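Local coordinates for protein Atg1 tMIT (Kluyveromyces marxianus, PDB 4P1N) that is the tandem MIT region of a serine/threonine protein kinase that is essential in autophagy and required for forming autophagosomes, at residues P96-L101 with H165-S170; L106-K111 with K186-R191; R201-M204 with N208-T211. All blocks are in the same frame, centred on the assembly; numbering follows the deposited sequence.

How the contacts relate
Contact 2 lies in the core, its four touching residues all buried, whereas contacts 1 and 3 lie at the surface. Contacts 1 and 2 share helix 95-129, their centres about 18 Å apart: the helix meets helix 137-170 within the first MIT domain and helix 184-204 of the second. Contacts 2 and 3 share helix 184-204 in turn, with centres about 25 Å apart, so the latter helix runs from the join between domains to the turn into helix 209-227. Chemistry follows place. The buried crossing is met by aliphatic groups, contact 1 adds a lysine-asparagine bond to a thin leucine patch, and contact 3 combines light packing with a capped helix start.

Contact 1. Residues P96-L101 with H165-S170; sequences PELKKL and HTLNQS
Lys99 and Leu98 meet Leu167 and Asn168 in a small surface contact between two roughly antiparallel helices of the first MIT domain, near the start of helix 95-129 and the end of helix 137-170. The axes of the two segments come to 10.9 Å at an angle of 148°, and the one leucine pair meets through a methyl from each side: Leu98 CD2 reaches Leu167 CD2 at 4.3 Å. Lysine suits the border because its chain is aliphatic for most of its length and charged at the end. Lys99 CG lies 4.2 Å from Leu167 CD1 as the two side chains run alongside each other, pointing opposite ways, and a bend at chi3 (89°) then turns the amine off the leucine to Asn168. There Lys99 NZ donates to Asn168 OD1 at 2.6 Å, in the carbonyl plane and on a lone pair. Glu179 takes a salt bridge from the same NZ, and Leu176 packs on both Lys99 and Asn168. A methionine here, having no amine, would probably leave the Glu179 carboxylate without this charge partner and the Asn168 amide free to turn. One amine thus serves a neutral amide and a carboxylate, setting a polar link beside the leucine contact.

Contact 2. Residues L106-K111 with K186-R191; sequences LLLYLK and KLIYDR
Leu108 and Lys111, one helical turn apart on helix 95-129, pack against Leu187 and Ile188 of helix 184-204 in a near-perpendicular helix-helix packing that joins the two helical MIT domains. The segments cross at 91° with axes 11.2 Å apart, which limits the meeting to a few side chains. Leu108 has CG beside its backbone N, and chi2 (171°) sets CD1 anti to CA, leaving CD2 as the branch that meets the other helix: Leu108 CD2 lies 4.4 Å from Leu187 CB and 4.3 Å from Ile188 CG1. Leucine suits this place because its branched end gives that methyl the reach to lie across both residues, while Phe27 and Ala28 of helix 10-33 also pack on it. Ile188 has CG1 anti to its carbonyl carbon, and chi2 of 154° carries CD1 out to Lys111; Met222 and Leu226 of helix 209-227 pack on the same side chain. A buried lysine needs partners for its amine, and here NZ bonds to Leu231 O and forms a salt bridge with Glu235. The chain gets there folded rather than straight, leaving the backbone with CG opposite N and bending at chi2 and chi3. Its aliphatic part lies athwart Ile188, with Lys111 CG 4.1 Å from Ile188 CD1.

Contact 3. Residues R201-M204 with N208-T211; sequences RLEM and NYNT
Leu202 and Thr211 stand nearly perpendicular, and so do Glu203 and Tyr209, giving two small meetings between the end of helix 184-204 and the start of helix 209-227. In the first, methyl meets methyl, Leu202 CD2 lying 3.9 Å from Thr211 CG2. Threonine fits here because its branches divide the work: with CG2 set opposite the backbone N, the methyl faces the leucine while OG1 takes a hydrogen bond with Asn134 of the second subunit and gives a weak one to Asn208 OD1.

In the second, Glu203 CG comes obliquely to the Tyr209 ring, 4.2 Å from Tyr209 CE1. CG stands opposite the backbone N (chi1 -157°) and the chain stays extended beyond it, which carries the carboxylate away from the ring, its plane 89° from the ring plane. Glutamate suits this buried spot, since OE1 pairs with Lys273 and Arg266 and OE2 bonds to Tyr216 OH, which probably offsets its charge. Leu270 of helix 250-273 touches both Glu203 and Tyr209.

Asn208 turns OD1 to its own helix: Thr211 N donates to Asn208 OD1 at 3.2 Å, at an N-H...O angle of 157°, in the carbonyl plane and on a lone pair. Asparagine is short enough to fold back in this way. Asn208 is thus the N-cap, and its capping bond opens the second arm of a helical hairpin in the second MIT domain.

Contact 1. Residues P96-L101 with H165-S170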
loop_
_atom_site.group_PDB
_atom_site.type_symbol
_atom_site.label_atom_id
_atom_site.label_comp_id
_atom_site.label_asym_id
_atom_site.label_seq_id
_atom_site.Cartn_x
_atom_site.Cartn_y
_atom_site.Cartn_z
ATOM N N PRO B 96 -17.050 -0.521 -30.049
ATOM C CA PRO B 96 -16.715 0.887 -29.778
ATOM C C PRO B 96 -16.579 1.234 -28.297
ATOM O O PRO B 96 -15.705 2.017 -27.925
ATOM C CB PRO B 96 -17.898 1.664 -30.388
ATOM C CG PRO B 96 -19.002 0.670 -30.529
ATOM C CD PRO B 96 -18.326 -0.642 -30.786
ATOM N N GLU B 97 -17.454 0.661 -27.478
ATOM C CA GLU B 97 -17.510 0.974 -26.073
ATOM C C GLU B 97 -16.321 0.331 -25.372
ATOM O O GLU B 97 -15.672 0.966 -24.519
ATOM C CB GLU B 97 -18.830 0.487 -25.467
ATOM C CG GLU B 97 -19.358 1.375 -24.351
ATOM C CD GLU B 97 -20.787 1.044 -23.942
ATOM O OE1 GLU B 97 -21.590 0.619 -24.802
ATOM O OE2 GLU B 97 -21.115 1.229 -22.750
ATOM N N LEU B 98 -16.029 -0.913 -25.754
ATOM C CA LEU B 98 -14.887 -1.628 -25.218
ATOM C C LEU B 98 -13.589 -0.882 -25.488
ATOM O O LEU B 98 -12.777 -0.676 -24.573
ATOM C CB LEU B 98 -14.787 -3.043 -25.790
ATOM C CG LEU B 98 -13.838 -3.950 -24.993
ATOM C CD1 LEU B 98 -14.450 -4.295 -23.636
ATOM C CD2 LEU B 98 -13.499 -5.215 -25.749
ATOM N N LYS B 99 -13.384 -0.470 -26.734
ATOM C CA LYS B 99 -12.164 0.271 -27.059
ATOM C C LYS B 99 -12.048 1.560 -26.222
ATOM O O LYS B 99 -10.952 1.934 -25.804
ATOM C CB LYS B 99 -12.087 0.626 -28.527
ATOM C CG LYS B 99 -10.769 0.222 -29.146
ATOM C CD LYS B 99 -10.412 1.082 -30.344
ATOM C CE LYS B 99 -9.623 2.308 -29.909
ATOM N NZ LYS B 99 -8.761 2.789 -31.023
ATOM N N LYS B 100 -13.176 2.221 -25.991
ATOM C CA LYS B 100 -13.195 3.440 -25.203
ATOM C C LYS B 100 -12.814 3.166 -23.730
ATOM O O LYS B 100 -11.988 3.867 -23.150
ATOM C CB LYS B 100 -14.576 4.102 -25.285
ATOM C CG LYS B 100 -14.523 5.590 -25.009
ATOM C CD LYS B 100 -15.883 6.174 -24.668
ATOM C CE LYS B 100 -15.807 7.700 -24.619
ATOM N NZ LYS B 100 -16.602 8.289 -23.503
ATOM N N LEU B 101 -13.418 2.140 -23.149
ATOM C CA LEU B 101 -13.112 1.732 -21.807
ATOM C C LEU B 101 -11.656 1.302 -21.640
ATOM O O LEU B 101 -11.040 1.615 -20.629
ATOM C CB LEU B 101 -14.029 0.589 -21.363
ATOM C CG LEU B 101 -15.473 0.972 -21.034
ATOM C CD1 LEU B 101 -16.306 -0.288 -20.833
ATOM C CD2 LEU B 101 -15.558 1.853 -19.809
ATOM N N HIS B 165 -3.780 -2.974 -29.155
ATOM C CA HIS B 165 -3.168 -3.418 -30.415
ATOM C C HIS B 165 -4.016 -4.442 -31.159
ATOM O O HIS B 165 -4.140 -4.389 -32.392
ATOM C CB HIS B 165 -1.809 -4.058 -30.160
ATOM C CG HIS B 165 -0.664 -3.119 -30.317
ATOM N ND1 HIS B 165 0.186 -2.803 -29.282
ATOM C CD2 HIS B 165 -0.224 -2.427 -31.394
ATOM C CE1 HIS B 165 1.101 -1.955 -29.712
ATOM N NE2 HIS B 165 0.875 -1.711 -30.990
ATOM N N THR B 166 -4.545 -5.404 -30.409
ATOM C CA THR B 166 -5.432 -6.423 -30.960
ATOM C C THR B 166 -6.670 -5.804 -31.636
ATOM O O THR B 166 -6.973 -6.104 -32.807
ATOM C CB THR B 166 -5.826 -7.436 -29.865
ATOM O OG1 THR B 166 -4.726 -8.335 -29.666
ATOM C CG2 THR B 166 -7.079 -8.239 -30.240
ATOM N N LEU B 167 -7.348 -4.926 -30.903
ATOM C CA LEU B 167 -8.587 -4.293 -31.354
ATOM C C LEU B 167 -8.374 -3.341 -32.532
ATOM O O LEU B 167 -9.202 -3.287 -33.431
ATOM C CB LEU B 167 -9.246 -3.538 -30.190
ATOM C CG LEU B 167 -9.910 -4.372 -29.076
ATOM C CD1 LEU B 167 -9.938 -3.610 -27.761
ATOM C CD2 LEU B 167 -11.322 -4.810 -29.453
ATOM N N ASN B 168 -7.274 -2.591 -32.525
ATOM C CA ASN B 168 -6.977 -1.663 -33.613
ATOM C C ASN B 168 -6.579 -2.413 -34.913
ATOM O O ASN B 168 -6.607 -1.837 -36.000
ATOM C CB ASN B 168 -5.878 -0.665 -33.207
ATOM C CG ASN B 168 -6.373 0.416 -32.232
ATOM O OD1 ASN B 168 -7.551 0.787 -32.224
ATOM N ND2 ASN B 168 -5.457 0.940 -31.416
ATOM N N GLN B 169 -6.228 -3.694 -34.774
ATOM C CA GLN B 169 -5.961 -4.596 -35.902
ATOM C C GLN B 169 -7.171 -5.439 -36.338
ATOM O O GLN B 169 -7.299 -5.765 -37.523
ATOM C CB GLN B 169 -4.822 -5.563 -35.536
ATOM C CG GLN B 169 -3.425 -5.015 -35.770
ATOM C CD GLN B 169 -2.341 -6.033 -35.455
ATOM O OE1 GLN B 169 -2.365 -6.658 -34.394
ATOM N NE2 GLN B 169 -1.382 -6.205 -36.372
ATOM N N SER B 170 -8.015 -5.827 -35.379
ATOM C CA SER B 170 -9.062 -6.848 -35.593
ATOM C C SER B 170 -10.444 -6.256 -35.880
ATOM O O SER B 170 -11.321 -6.939 -36.428
ATOM C CB SER B 170 -9.149 -7.792 -34.389
ATOM O OG SER B 170 -7.911 -8.450 -34.161
#

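Contact 2. Residues L106-K111 with K186-R191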
loop_
_atom_site.group_PDB
_atom_site.type_symbol
_atom_site.label_atom_id
_atom_site.label_comp_id
_atom_site.label_asym_id
_atom_site.label_seq_id
_atom_site.Cartn_x
_atom_site.Cartn_y
_atom_site.Cartn_z
ATOM N N LEU B 106 -6.452 2.414 -19.438
ATOM C CA LEU B 106 -5.023 2.467 -19.639
ATOM C C LEU B 106 -4.454 3.791 -19.229
ATOM O O LEU B 106 -3.460 3.832 -18.527
ATOM C CB LEU B 106 -4.668 2.288 -21.117
ATOM C CG LEU B 106 -3.382 1.574 -21.504
ATOM C CD1 LEU B 106 -3.071 1.907 -22.968
ATOM C CD2 LEU B 106 -2.165 1.793 -20.618
ATOM N N LEU B 107 -5.030 4.867 -19.757
ATOM C CA LEU B 107 -4.579 6.209 -19.453
ATOM C C LEU B 107 -4.577 6.512 -17.948
ATOM O O LEU B 107 -3.647 7.153 -17.434
ATOM C CB LEU B 107 -5.450 7.253 -20.207
ATOM C CG LEU B 107 -5.354 7.216 -21.743
ATOM C CD1 LEU B 107 -6.187 8.345 -22.332
ATOM C CD2 LEU B 107 -3.917 7.302 -22.207
ATOM N N LEU B 108 -5.610 6.046 -17.252
ATOM C CA LEU B 108 -5.700 6.191 -15.788
ATOM C C LEU B 108 -4.674 5.356 -15.072
ATOM O O LEU B 108 -4.132 5.790 -14.054
ATOM C CB LEU B 108 -7.119 5.833 -15.305
ATOM C CG LEU B 108 -8.172 6.807 -15.842
ATOM C CD1 LEU B 108 -9.567 6.312 -15.543
ATOM C CD2 LEU B 108 -7.954 8.230 -15.308
ATOM N N TYR B 109 -4.359 4.163 -15.575
ATOM C CA TYR B 109 -3.272 3.417 -14.983
ATOM C C TYR B 109 -1.949 4.146 -15.240
ATOM O O TYR B 109 -1.071 4.113 -14.387
ATOM C CB TYR B 109 -3.187 1.956 -15.481
ATOM C CG TYR B 109 -4.167 1.055 -14.851
ATOM C CD1 TYR B 109 -4.202 0.882 -13.456
ATOM C CD2 TYR B 109 -5.153 0.450 -15.606
ATOM C CE1 TYR B 109 -5.157 0.081 -12.848
ATOM C CE2 TYR B 109 -6.130 -0.342 -14.995
ATOM C CZ TYR B 109 -6.137 -0.505 -13.623
ATOM O OH TYR B 109 -7.080 -1.317 -13.065
ATOM N N LEU B 110 -1.767 4.757 -16.404
ATOM C CA LEU B 110 -0.490 5.432 -16.673
ATOM C C LEU B 110 -0.334 6.668 -15.792
ATOM O O LEU B 110 0.742 6.971 -15.364
ATOM C CB LEU B 110 -0.313 5.834 -18.136
ATOM C CG LEU B 110 -0.259 4.712 -19.176
ATOM C CD1 LEU B 110 -0.177 5.338 -20.565
ATOM C CD2 LEU B 110 0.959 3.812 -19.035
ATOM N N LYS B 111 -1.419 7.369 -15.503
ATOM C CA LYS B 111 -1.337 8.449 -14.586
ATOM C C LYS B 111 -1.045 7.962 -13.172
ATOM O O LYS B 111 -0.217 8.572 -12.452
ATOM C CB LYS B 111 -2.606 9.298 -14.641
ATOM C CG LYS B 111 -2.622 10.478 -13.697
ATOM C CD LYS B 111 -1.561 11.523 -14.003
ATOM C CE LYS B 111 -1.856 12.303 -15.292
ATOM N NZ LYS B 111 -0.579 12.895 -15.740
ATOM N N LYS B 186 -9.198 15.311 -19.280
ATOM C CA LYS B 186 -10.637 15.435 -19.354
ATOM C C LYS B 186 -11.366 14.395 -18.496
ATOM O O LYS B 186 -12.309 14.712 -17.784
ATOM C CB LYS B 186 -11.067 15.323 -20.801
ATOM C CG LYS B 186 -12.550 15.519 -20.993
ATOM C CD LYS B 186 -13.225 14.353 -21.733
ATOM C CE LYS B 186 -14.257 14.873 -22.729
ATOM N NZ LYS B 186 -15.359 15.593 -22.024
ATOM N N LEU B 187 -10.916 13.151 -18.561
ATOM C CA LEU B 187 -11.346 12.094 -17.636
ATOM C C LEU B 187 -11.258 12.524 -16.168
ATOM O O LEU B 187 -12.200 12.421 -15.428
ATOM C CB LEU B 187 -10.453 10.861 -17.838
ATOM C CG LEU B 187 -10.943 9.634 -18.618
ATOM C CD1 LEU B 187 -12.154 9.922 -19.480
ATOM C CD2 LEU B 187 -9.813 8.969 -19.400
ATOM N N ILE B 188 -10.095 12.988 -15.743
ATOM C CA ILE B 188 -9.917 13.382 -14.341
ATOM C C ILE B 188 -10.846 14.554 -13.971
ATOM O O ILE B 188 -11.551 14.542 -12.945
ATOM C CB ILE B 188 -8.419 13.672 -14.064
ATOM C CG1 ILE B 188 -7.615 12.343 -14.157
ATOM C CG2 ILE B 188 -8.272 14.336 -12.685
ATOM C CD1 ILE B 188 -6.128 12.494 -14.535
ATOM N N TYR B 189 -10.858 15.566 -14.832
ATOM C CA TYR B 189 -11.664 16.796 -14.624
ATOM C C TYR B 189 -13.146 16.522 -14.484
ATOM O O TYR B 189 -13.762 16.918 -13.487
ATOM C CB TYR B 189 -11.388 17.745 -15.778
ATOM C CG TYR B 189 -12.200 19.028 -15.828
ATOM C CD1 TYR B 189 -11.963 20.064 -14.949
ATOM C CD2 TYR B 189 -13.152 19.214 -16.809
ATOM C CE1 TYR B 189 -12.703 21.260 -15.029
ATOM C CE2 TYR B 189 -13.871 20.401 -16.911
ATOM C CZ TYR B 189 -13.653 21.418 -16.020
ATOM O OH TYR B 189 -14.396 22.582 -16.133
ATOM N N ASP B 190 -13.715 15.839 -15.473
ATOM C CA ASP B 190 -15.136 15.437 -15.438
ATOM C C ASP B 190 -15.469 14.590 -14.229
ATOM O O ASP B 190 -16.507 14.793 -13.590
ATOM C CB ASP B 190 -15.525 14.647 -16.690
ATOM C CG ASP B 190 -15.449 15.481 -17.958
ATOM O OD1 ASP B 190 -15.365 16.709 -17.838
ATOM O OD2 ASP B 190 -15.461 14.927 -19.075
ATOM N N ARG B 191 -14.586 13.636 -13.916
ATOM C CA ARG B 191 -14.836 12.739 -12.814
ATOM C C ARG B 191 -14.787 13.493 -11.483
ATOM O O ARG B 191 -15.654 13.308 -10.622
ATOM C CB ARG B 191 -13.832 11.593 -12.827
ATOM C CG ARG B 191 -13.936 10.627 -11.639
ATOM C CD ARG B 191 -15.306 9.967 -11.624
ATOM N NE ARG B 191 -15.367 8.987 -10.553
ATOM C CZ ARG B 191 -16.493 8.545 -10.005
ATOM N NH1 ARG B 191 -17.670 8.978 -10.456
ATOM N NH2 ARG B 191 -16.438 7.663 -9.006
#

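Contact 3. Residues R201-M204 with N208-T211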
loop_
_atom_site.group_PDB
_atom_site.type_symbol
_atom_site.label_atom_id
_atom_site.label_comp_id
_atom_site.label_asym_id
_atom_site.label_seq_id
_atom_site.Cartn_x
_atom_site.Cartn_y
_atom_site.Cartn_z
ATOM N N ARG B 201 -25.383 17.551 -3.826
ATOM C CA ARG B 201 -26.774 17.067 -3.834
ATOM C C ARG B 201 -27.013 16.189 -2.604
ATOM O O ARG B 201 -28.016 16.329 -1.910
ATOM C CB ARG B 201 -27.078 16.293 -5.114
ATOM N N LEU B 202 -26.060 15.316 -2.308
ATOM C CA LEU B 202 -26.148 14.487 -1.114
ATOM C C LEU B 202 -26.241 15.358 0.149
ATOM O O LEU B 202 -27.142 15.180 0.990
ATOM C CB LEU B 202 -24.938 13.576 -0.995
ATOM C CG LEU B 202 -25.224 12.251 -0.299
ATOM C CD1 LEU B 202 -25.518 11.195 -1.356
ATOM C CD2 LEU B 202 -24.067 11.783 0.551
ATOM N N GLU B 203 -25.314 16.309 0.252
ATOM C CA GLU B 203 -25.236 17.190 1.404
ATOM C C GLU B 203 -26.581 17.879 1.646
ATOM O O GLU B 203 -27.023 17.970 2.789
ATOM C CB GLU B 203 -24.106 18.224 1.234
ATOM C CG GLU B 203 -23.594 18.789 2.555
ATOM C CD GLU B 203 -22.676 20.006 2.413
ATOM O OE1 GLU B 203 -22.860 20.949 3.205
ATOM O OE2 GLU B 203 -21.773 20.031 1.540
ATOM N N MET B 204 -27.241 18.333 0.577
ATOM C CA MET B 204 -28.529 19.019 0.723
ATOM C C MET B 204 -29.722 18.085 0.992
ATOM O O MET B 204 -30.762 18.540 1.445
ATOM C CB MET B 204 -28.814 20.003 -0.426
ATOM C CG MET B 204 -28.811 19.474 -1.840
ATOM S SD MET B 204 -28.589 20.836 -3.017
ATOM C CE MET B 204 -30.217 21.574 -2.975
ATOM N N ASN B 208 -25.153 11.584 4.800
ATOM C CA ASN B 208 -24.073 11.401 5.746
ATOM C C ASN B 208 -22.886 12.337 5.476
ATOM O O ASN B 208 -22.313 12.339 4.389
ATOM C CB ASN B 208 -23.618 9.952 5.737
ATOM C CG ASN B 208 -22.596 9.673 6.806
ATOM O OD1 ASN B 208 -21.423 10.013 6.652
ATOM N ND2 ASN B 208 -23.034 9.061 7.908
ATOM N N TYR B 209 -22.522 13.125 6.478
ATOM C CA TYR B 209 -21.484 14.133 6.312
ATOM C C TYR B 209 -20.098 13.592 5.999
ATOM O O TYR B 209 -19.361 14.207 5.240
ATOM C CB TYR B 209 -21.430 15.063 7.536
ATOM C CG TYR B 209 -22.552 16.072 7.546
ATOM C CD1 TYR B 209 -23.265 16.382 6.373
ATOM C CD2 TYR B 209 -22.922 16.715 8.713
ATOM C CE1 TYR B 209 -24.301 17.302 6.381
ATOM C CE2 TYR B 209 -23.956 17.644 8.720
ATOM C CZ TYR B 209 -24.635 17.935 7.549
ATOM O OH TYR B 209 -25.663 18.851 7.537
ATOM N N ASN B 210 -19.735 12.463 6.592
ATOM C CA ASN B 210 -18.446 11.860 6.324
ATOM C C ASN B 210 -18.345 11.493 4.860
ATOM O O ASN B 210 -17.316 11.743 4.224
ATOM C CB ASN B 210 -18.238 10.623 7.189
ATOM C CG ASN B 210 -18.152 10.948 8.665
ATOM O OD1 ASN B 210 -18.066 10.050 9.492
ATOM N ND2 ASN B 210 -18.175 12.227 9.005
ATOM N N THR B 211 -19.438 10.937 4.332
ATOM C CA THR B 211 -19.505 10.526 2.926
ATOM C C THR B 211 -19.237 11.736 2.058
ATOM O O THR B 211 -18.405 11.687 1.164
ATOM C CB THR B 211 -20.885 9.887 2.612
ATOM O OG1 THR B 211 -21.062 8.742 3.452
ATOM C CG2 THR B 211 -21.004 9.464 1.181
#